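Local atomic coordinates of hydrogenase maturation factor (Thermoanaerobacter tengcongensis, PDB entry 3VTH), a protein that probably transfers a carbamoyl group from carbamoyl phosphate to the C-terminal cysteine of HypE, at the expense of ATP, during maturation of [NiFe]-hydrogenases. Residues D59-A62 and F63-E66; V254-D258 and V259-K263; N437-I440 and E441-R445. All coordinates share one frame; numbering follows the deposited sequence.

Overall arrangement
The three contacts show how one long chain repeats the same short-range rules of helix building in separate modules. They follow one another in series: contact 1 within helix 57-69 of the acylphosphatase region, contact 2 in the YrdC-like region, where strand 254-255 of a large mixed sheet gives way to helix 259-265, and contact 3 within helix 433-449 of the Kae1-like region. None touches another. The centre of contact 1 stands about 42 Å from that of contact 2 and about 43 Å from that of contact 3; the latter two have centres about 35 Å apart, on opposite sides of the chain's centre. Each is local to its own part of the fold, while the multistep carbamoyl transfer probably draws on several such parts.

Contact 1: D59-A62 and F63-E66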
loop_
_atom_site.group_PDB
_atom_site.type_symbol
_atom_site.label_atom_id
_atom_site.label_comp_id
_atom_site.label_asym_id
_atom_site.label_seq_id
_atom_site.Cartn_x
_atom_site.Cartn_y
_atom_site.Cartn_z
ATOM N N ASP A 59 27.019 16.123 30.309
ATOM C CA ASP A 59 26.951 16.446 28.888
ATOM C C ASP A 59 26.530 15.241 28.038
ATOM O O ASP A 59 25.731 15.380 27.105
ATOM C CB ASP A 59 28.272 17.028 28.416
ATOM C CG ASP A 59 28.513 18.438 28.955
ATOM O OD1 ASP A 59 27.530 19.198 29.132
ATOM O OD2 ASP A 59 29.689 18.774 29.210
ATOM N N ILE A 60 27.038 14.059 28.384
ATOM C CA ILE A 60 26.603 12.819 27.723
ATOM C C ILE A 60 25.101 12.600 27.918
ATOM O O ILE A 60 24.386 12.279 26.961
ATOM C CB ILE A 60 27.384 11.570 28.222
ATOM C CG1 ILE A 60 28.856 11.647 27.806
ATOM C CG2 ILE A 60 26.741 10.291 27.664
ATOM C CD1 ILE A 60 29.779 10.681 28.551
ATOM N N GLU A 61 24.621 12.801 29.141
ATOM C CA GLU A 61 23.197 12.632 29.422
ATOM C C GLU A 61 22.303 13.591 28.615
ATOM O O GLU A 61 21.272 13.186 28.086
ATOM C CB GLU A 61 22.898 12.731 30.923
ATOM C CG GLU A 61 23.426 11.545 31.755
ATOM C CD GLU A 61 22.846 10.172 31.352
ATOM O OE1 GLU A 61 23.335 9.150 31.887
ATOM O OE2 GLU A 61 21.908 10.096 30.517
ATOM N N ALA A 62 22.702 14.855 28.548
ATOM C CA ALA A 62 21.996 15.867 27.754
ATOM C C ALA A 62 21.997 15.530 26.249
ATOM O O ALA A 62 20.986 15.678 25.566
ATOM C CB ALA A 62 22.597 17.251 28.015
ATOM N N PHE A 63 23.137 15.069 25.751
ATOM C CA PHE A 63 23.271 14.570 24.372
ATOM C C PHE A 63 22.285 13.413 24.088
ATOM O O PHE A 63 21.562 13.428 23.079
ATOM C CB PHE A 63 24.740 14.160 24.162
ATOM C CG PHE A 63 25.029 13.424 22.884
ATOM C CD1 PHE A 63 25.078 12.037 22.864
ATOM C CD2 PHE A 63 25.366 14.122 21.725
ATOM C CE1 PHE A 63 25.397 11.349 21.690
ATOM C CE2 PHE A 63 25.694 13.446 20.555
ATOM C CZ PHE A 63 25.702 12.058 20.534
ATOM N N ILE A 64 22.236 12.431 24.987
ATOM C CA ILE A 64 21.327 11.289 24.821
ATOM C C ILE A 64 19.862 11.750 24.840
ATOM O O ILE A 64 19.053 11.308 24.023
ATOM C CB ILE A 64 21.582 10.194 25.886
ATOM C CG1 ILE A 64 22.940 9.518 25.655
ATOM C CG2 ILE A 64 20.457 9.160 25.899
ATOM C CD1 ILE A 64 23.356 8.543 26.796
ATOM N N ARG A 65 19.547 12.648 25.769
ATOM C CA ARG A 65 18.209 13.225 25.897
ATOM C C ARG A 65 17.791 13.966 24.621
ATOM O O ARG A 65 16.641 13.861 24.198
ATOM C CB ARG A 65 18.168 14.169 27.097
ATOM C CG ARG A 65 16.792 14.481 27.638
ATOM C CD ARG A 65 16.885 15.151 29.033
ATOM N NE ARG A 65 17.610 16.425 28.983
ATOM C CZ ARG A 65 18.729 16.711 29.657
ATOM N NH1 ARG A 65 19.290 15.825 30.486
ATOM N NH2 ARG A 65 19.284 17.912 29.515
ATOM N N GLU A 66 18.719 14.709 24.011
ATOM C CA GLU A 66 18.423 15.384 22.735
ATOM C C GLU A 66 18.079 14.389 21.634
ATOM O O GLU A 66 17.133 14.604 20.880
ATOM C CB GLU A 66 19.560 16.296 22.283
ATOM C CG GLU A 66 19.356 17.770 22.618
ATOM C CD GLU A 66 18.516 18.491 21.574
ATOM O OE1 GLU A 66 18.988 18.638 20.427
ATOM O OE2 GLU A 66 17.383 18.916 21.902
#
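Ile60 and Ile64, one helical turn apart, lie side by side and point the same way, with Ile60 CG2 3.9 Å from Ile64 CD1. Their helix, 57-69, is the second helix of an acylphosphatase-type, ferredoxin-like fold, in which two helices pack on one sheet. Ile64 reaches Ile14 of strand 10-17. Phe63 is aimed at the same layer: its CG stands anti to the backbone N (chi1 171°), which carries the ring in among Val29 and Ile32 of helix 25-35 and Ile51 and Val53 of strand 48-55. Ile60 O lies at the edge of this ring, near its plane, 4.2 Å from Phe63 CD1.

On the outer side Arg65 behaves differently. Its chain bends at chi3 (61°) and folds the guanidinium back over the preceding turn, so that one face rests on Ala62, whose CA lies 3.5 Å above the plane of that group. Glu61 nearby carries the opposite charge, yet its OE2 stays 6.3 Å from Arg65 NH1. Four i to i+4 backbone bonds hold this turn, and at the end of the folded-back chain Arg65 NH2 comes within 3.7 Å of Ala62 CB.

Contact 2: V254-D258 and V259-K263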
loop_
_atom_site.group_PDB
_atom_site.type_symbol
_atom_site.label_atom_id
_atom_site.label_comp_id
_atom_site.label_asym_id
_atom_site.label_seq_id
_atom_site.Cartn_x
_atom_site.Cartn_y
_atom_site.Cartn_z
ATOM N N VAL A 254 -5.770 11.610 -9.426
ATOM C CA VAL A 254 -5.496 12.944 -9.944
ATOM C C VAL A 254 -4.576 13.678 -8.960
ATOM O O VAL A 254 -4.690 13.499 -7.741
ATOM C CB VAL A 254 -6.835 13.713 -10.179
ATOM C CG1 VAL A 254 -6.610 15.184 -10.486
ATOM C CG2 VAL A 254 -7.606 13.092 -11.349
ATOM N N MET A 255 -3.630 14.449 -9.497
ATOM C CA MET A 255 -2.811 15.334 -8.697
ATOM C C MET A 255 -3.389 16.742 -8.709
ATOM O O MET A 255 -3.674 17.286 -9.773
ATOM C CB MET A 255 -1.369 15.373 -9.214
ATOM C CG MET A 255 -0.464 16.247 -8.358
ATOM S SD MET A 255 1.266 16.238 -8.890
ATOM C CE MET A 255 1.791 14.632 -8.318
ATOM N N MET A 256 -3.552 17.327 -7.531
ATOM C CA MET A 256 -3.992 18.716 -7.411
ATOM C C MET A 256 -2.922 19.533 -6.705
ATOM O O MET A 256 -2.052 18.966 -6.055
ATOM C CB MET A 256 -5.310 18.780 -6.651
ATOM C CG MET A 256 -6.387 17.946 -7.333
ATOM S SD MET A 256 -8.031 18.366 -6.772
ATOM C CE MET A 256 -8.972 17.085 -7.594
ATOM N N ARG A 257 -2.990 20.854 -6.831
ATOM C CA ARG A 257 -1.889 21.710 -6.399
ATOM C C ARG A 257 -1.768 21.837 -4.882
ATOM O O ARG A 257 -0.657 21.888 -4.363
ATOM C CB ARG A 257 -1.963 23.087 -7.082
ATOM C CG ARG A 257 -3.129 23.945 -6.656
ATOM C CD ARG A 257 -3.549 24.946 -7.739
ATOM N NE ARG A 257 -2.492 25.900 -8.075
ATOM C CZ ARG A 257 -1.812 25.898 -9.225
ATOM N NH1 ARG A 257 -2.077 24.996 -10.173
ATOM N NH2 ARG A 257 -0.872 26.811 -9.430
ATOM N N ASP A 258 -2.902 21.869 -4.177
ATOM C CA ASP A 258 -2.911 22.051 -2.715
ATOM C C ASP A 258 -4.255 21.653 -2.119
ATOM O O ASP A 258 -5.201 21.337 -2.862
ATOM C CB ASP A 258 -2.556 23.504 -2.321
ATOM C CG ASP A 258 -3.465 24.541 -2.976
ATOM O OD1 ASP A 258 -4.643 24.238 -3.279
ATOM O OD2 ASP A 258 -3.000 25.674 -3.182
ATOM N N VAL A 259 -4.351 21.695 -0.788
ATOM C CA VAL A 259 -5.566 21.264 -0.093
ATOM C C VAL A 259 -6.767 22.128 -0.479
ATOM O O VAL A 259 -7.877 21.618 -0.613
ATOM C CB VAL A 259 -5.384 21.203 1.455
ATOM C CG1 VAL A 259 -6.698 20.807 2.135
ATOM C CG2 VAL A 259 -4.297 20.179 1.821
ATOM N N GLU A 260 -6.534 23.425 -0.679
ATOM C CA GLU A 260 -7.591 24.329 -1.132
ATOM C C GLU A 260 -8.236 23.837 -2.441
ATOM O O GLU A 260 -9.460 23.821 -2.556
ATOM C CB GLU A 260 -7.093 25.775 -1.279
ATOM C CG GLU A 260 -8.248 26.780 -1.416
ATOM C CD GLU A 260 -7.823 28.210 -1.751
ATOM O OE1 GLU A 260 -6.712 28.435 -2.279
ATOM O OE2 GLU A 260 -8.631 29.126 -1.501
ATOM N N GLU A 261 -7.416 23.446 -3.418
ATOM C CA GLU A 261 -7.937 22.912 -4.669
ATOM C C GLU A 261 -8.730 21.613 -4.428
ATOM O O GLU A 261 -9.823 21.448 -4.954
ATOM C CB GLU A 261 -6.821 22.707 -5.705
ATOM C CG GLU A 261 -7.348 22.185 -7.039
ATOM C CD GLU A 261 -6.415 22.374 -8.223
ATOM O OE1 GLU A 261 -5.273 21.859 -8.222
ATOM O OE2 GLU A 261 -6.852 23.030 -9.189
ATOM N N VAL A 262 -8.189 20.713 -3.613
ATOM C CA VAL A 262 -8.861 19.441 -3.331
ATOM C C VAL A 262 -10.266 19.669 -2.759
ATOM O O VAL A 262 -11.217 18.996 -3.161
ATOM C CB VAL A 262 -8.022 18.539 -2.390
ATOM C CG1 VAL A 262 -8.720 17.200 -2.142
ATOM C CG2 VAL A 262 -6.654 18.289 -2.982
ATOM N N LYS A 263 -10.390 20.645 -1.856
ATOM C CA LYS A 263 -11.663 20.948 -1.180
ATOM C C LYS A 263 -12.757 21.439 -2.133
ATOM O O LYS A 263 -13.936 21.459 -1.755
ATOM C CB LYS A 263 -11.465 21.997 -0.078
ATOM C CG LYS A 263 -10.559 21.577 1.071
ATOM C CD LYS A 263 -11.357 21.227 2.290
ATOM C CE LYS A 263 -10.886 22.031 3.499
ATOM N NZ LYS A 263 -9.484 21.710 3.901
HETATM O O HOH W 1 -5.826 26.211 -4.778
#
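The backbone leaves strand 254-255 and turns at Asp258 into helix 259-265, whose first turn is closed by Val262 N donating to Asp258 O, 3.1 Å away and in the carbonyl plane. This strand-to-helix turn belongs to the YrdC-like region, away from the annotated sites. Asp258 is the N-cap. Its CG sits between the backbone N and the carbonyl carbon (chi1 56°), a setting that swings the carboxylate over the start of the helix, where OD1 accepts from Glu261 N at 2.9 Å, nearly in line with its own C-O bond. A water also donates to Asp258 OD1 at 2.7 Å and, weakly, to Glu260 OE1.

Glu261 accepts in turn, but from one residue further back than in a classical capping box: its extended chain brings OE1 within 2.9 Å of Arg257 N, in an almost straight bond of 170°. The same carboxylate lies across the aliphatic part of Arg257 at about a right angle, Arg257 CG being 3.4 Å from Glu261 OE1. The guanidinium itself is engaged elsewhere, donating to the carbonyl oxygens of Met318 and Ile321 at the end of helix 312-320. With an alanine in place of Glu261, Arg257 N is likely to lose its acceptor, and a gap would probably open beside Met256 and Arg257.

Met256, extended beyond CG, reaches along Val262, its SD 3.7 Å from Val262 CA and its CB 3.9 Å from Val262 CG2; both residues also touch Val306 of the adjoining strand 303-307. Gripped by two donors at OD1 and set at the positive end of the helix, Asp258 would tend to stay ionised, whereas Glu261 ties the helix to the residue before its cap.

Contact 3: N437-I440 and E441-R445; sequences NYYI and EQIER
Tyr439 offers one face of its ring to Ile443, whose CD1 stands 3.9 Å from the ring centroid and 25° off the normal, a CH-pi contact offset toward the rim. The phenol is held at its far end too, by a hydrogen bond from Tyr439 OH to Val405 O. Tyr438, on another side of the helix, meets Gln442 obliquely: Gln442 CG lies 3.5 Å from Tyr438 CE2, with ring and amide planes 34° apart. Glu441 approaches the same ring at its edge, OE2 lying in the ring plane 3.7 Å from Tyr438 CD2.

These turns belong to helix 433-449 of the Kae1-like domain. Following strands 402-404, 414-417 and 420-423 and leading into strand 456-460, it fits the first helix of the ribonuclease H-like fold of the actin-type ATPases. Tyr439, Ile440 and Ile443 face helix 466-473, touching Ser467 and Tyr470. Tyr438 projects from a neighbouring side of the helix, bonding through OH to His425 NE2, and its side chain comes within about 5 Å of that of Asp367, a magnesium ligand in a structure of this protein that does not hold the ion in this model.

Glu441 looks strained at its first torsion, a chi1 of 93° that lies well away from the usual staggered setting and presses CG to 3.2 Å from Tyr438 O. Glu441 OE2 lies over one face of the Arg445 guanidinium, toward its rim; Arg445 NH2 and Glu441 OE1, 3.6 Å apart, attract by charge alone, with no N-H directed at the oxygen. Further round, a water donates both to Ile440 O at 3.1 Å and to Glu444 OE1 at 2.6 Å, and that carboxylate oxygen also forms a salt bridge with Lys447 NZ.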
loop_
_atom_site.group_PDB
_atom_site.type_symbol
_atom_site.label_atom_id
_atom_site.label_comp_id
_atom_site.label_asym_id
_atom_site.label_seq_id
_atom_site.Cartn_x
_atom_site.Cartn_y
_atom_site.Cartn_z
ATOM N N ASN A 437 8.267 -11.923 -13.647
ATOM C CA ASN A 437 9.704 -11.607 -13.739
ATOM C C ASN A 437 10.105 -10.493 -12.776
ATOM O O ASN A 437 11.148 -10.568 -12.124
ATOM C CB ASN A 437 10.114 -11.221 -15.166
ATOM C CG ASN A 437 10.088 -12.390 -16.123
ATOM O OD1 ASN A 437 10.133 -12.199 -17.341
ATOM N ND2 ASN A 437 10.018 -13.609 -15.589
ATOM N N TYR A 438 9.260 -9.472 -12.705
ATOM C CA TYR A 438 9.426 -8.338 -11.808
ATOM C C TYR A 438 9.322 -8.739 -10.326
ATOM O O TYR A 438 10.172 -8.356 -9.509
ATOM C CB TYR A 438 8.395 -7.285 -12.169
ATOM C CG TYR A 438 8.266 -6.116 -11.223
ATOM C CD1 TYR A 438 7.011 -5.719 -10.771
ATOM C CD2 TYR A 438 9.387 -5.386 -10.791
ATOM C CE1 TYR A 438 6.858 -4.630 -9.911
ATOM C CE2 TYR A 438 9.241 -4.299 -9.900
ATOM C CZ TYR A 438 7.980 -3.924 -9.482
ATOM O OH TYR A 438 7.792 -2.848 -8.634
ATOM N N TYR A 439 8.293 -9.511 -9.995
ATOM C CA TYR A 439 8.191 -10.146 -8.685
ATOM C C TYR A 439 9.485 -10.870 -8.303
ATOM O O TYR A 439 10.031 -10.631 -7.239
ATOM C CB TYR A 439 7.023 -11.121 -8.727
ATOM C CG TYR A 439 6.796 -12.014 -7.543
ATOM C CD1 TYR A 439 7.173 -13.350 -7.594
ATOM C CD2 TYR A 439 6.121 -11.559 -6.414
ATOM C CE1 TYR A 439 6.902 -14.220 -6.535
ATOM C CE2 TYR A 439 5.848 -12.418 -5.338
ATOM C CZ TYR A 439 6.255 -13.756 -5.413
ATOM O OH TYR A 439 6.005 -14.646 -4.379
ATOM N N ILE A 440 9.972 -11.735 -9.188
ATOM C CA ILE A 440 11.178 -12.540 -8.925
ATOM C C ILE A 440 12.392 -11.683 -8.626
ATOM O O ILE A 440 13.130 -11.967 -7.684
ATOM C CB ILE A 440 11.508 -13.516 -10.094
ATOM C CG1 ILE A 440 10.487 -14.644 -10.138
ATOM C CG2 ILE A 440 12.923 -14.097 -9.954
ATOM C CD1 ILE A 440 10.091 -15.153 -8.783
ATOM N N GLU A 441 12.575 -10.630 -9.419
ATOM C CA GLU A 441 13.695 -9.709 -9.269
ATOM C C GLU A 441 13.606 -8.884 -7.978
ATOM O O GLU A 441 14.630 -8.561 -7.372
ATOM C CB GLU A 441 13.809 -8.769 -10.485
ATOM C CG GLU A 441 13.058 -7.400 -10.342
ATOM C CD GLU A 441 13.655 -6.269 -11.192
ATOM O OE1 GLU A 441 14.727 -6.473 -11.818
ATOM O OE2 GLU A 441 13.052 -5.164 -11.237
ATOM N N GLN A 442 12.391 -8.518 -7.576
ATOM C CA GLN A 442 12.213 -7.788 -6.332
ATOM C C GLN A 442 12.526 -8.666 -5.130
ATOM O O GLN A 442 13.129 -8.200 -4.166
ATOM C CB GLN A 442 10.810 -7.173 -6.245
ATOM C CG GLN A 442 10.636 -5.975 -7.188
ATOM C CD GLN A 442 11.760 -4.950 -7.062
ATOM O OE1 GLN A 442 11.848 -4.221 -6.072
ATOM N NE2 GLN A 442 12.627 -4.897 -8.068
ATOM N N ILE A 443 12.138 -9.938 -5.191
ATOM C CA ILE A 443 12.510 -10.868 -4.128
ATOM C C ILE A 443 14.045 -10.915 -3.986
ATOM O O ILE A 443 14.564 -10.804 -2.878
ATOM C CB ILE A 443 11.896 -12.275 -4.330
ATOM C CG1 ILE A 443 10.388 -12.238 -4.058
ATOM C CG2 ILE A 443 12.550 -13.314 -3.401
ATOM C CD1 ILE A 443 9.696 -13.541 -4.388
ATOM N N GLU A 444 14.762 -11.017 -5.102
ATOM C CA GLU A 444 16.234 -11.080 -5.052
ATOM C C GLU A 444 16.811 -9.793 -4.484
ATOM O O GLU A 444 17.736 -9.818 -3.675
ATOM C CB GLU A 444 16.841 -11.390 -6.429
ATOM C CG GLU A 444 16.494 -12.791 -6.957
ATOM C CD GLU A 444 16.912 -13.916 -6.016
ATOM O OE1 GLU A 444 16.029 -14.674 -5.560
ATOM O OE2 GLU A 444 18.121 -14.038 -5.717
ATOM N N ARG A 445 16.229 -8.667 -4.869
ATOM C CA ARG A 445 16.724 -7.377 -4.406
ATOM C C ARG A 445 16.469 -7.053 -2.927
ATOM O O ARG A 445 17.304 -6.414 -2.265
ATOM C CB ARG A 445 16.220 -6.270 -5.315
ATOM C CG ARG A 445 17.185 -6.100 -6.480
ATOM C CD ARG A 445 16.476 -5.833 -7.741
ATOM N NE ARG A 445 15.709 -4.594 -7.664
ATOM C CZ ARG A 445 15.626 -3.715 -8.657
ATOM N NH1 ARG A 445 14.901 -2.629 -8.502
ATOM N NH2 ARG A 445 16.271 -3.931 -9.804
HETATM O O HOH W 2 13.560 -14.837 -6.471
#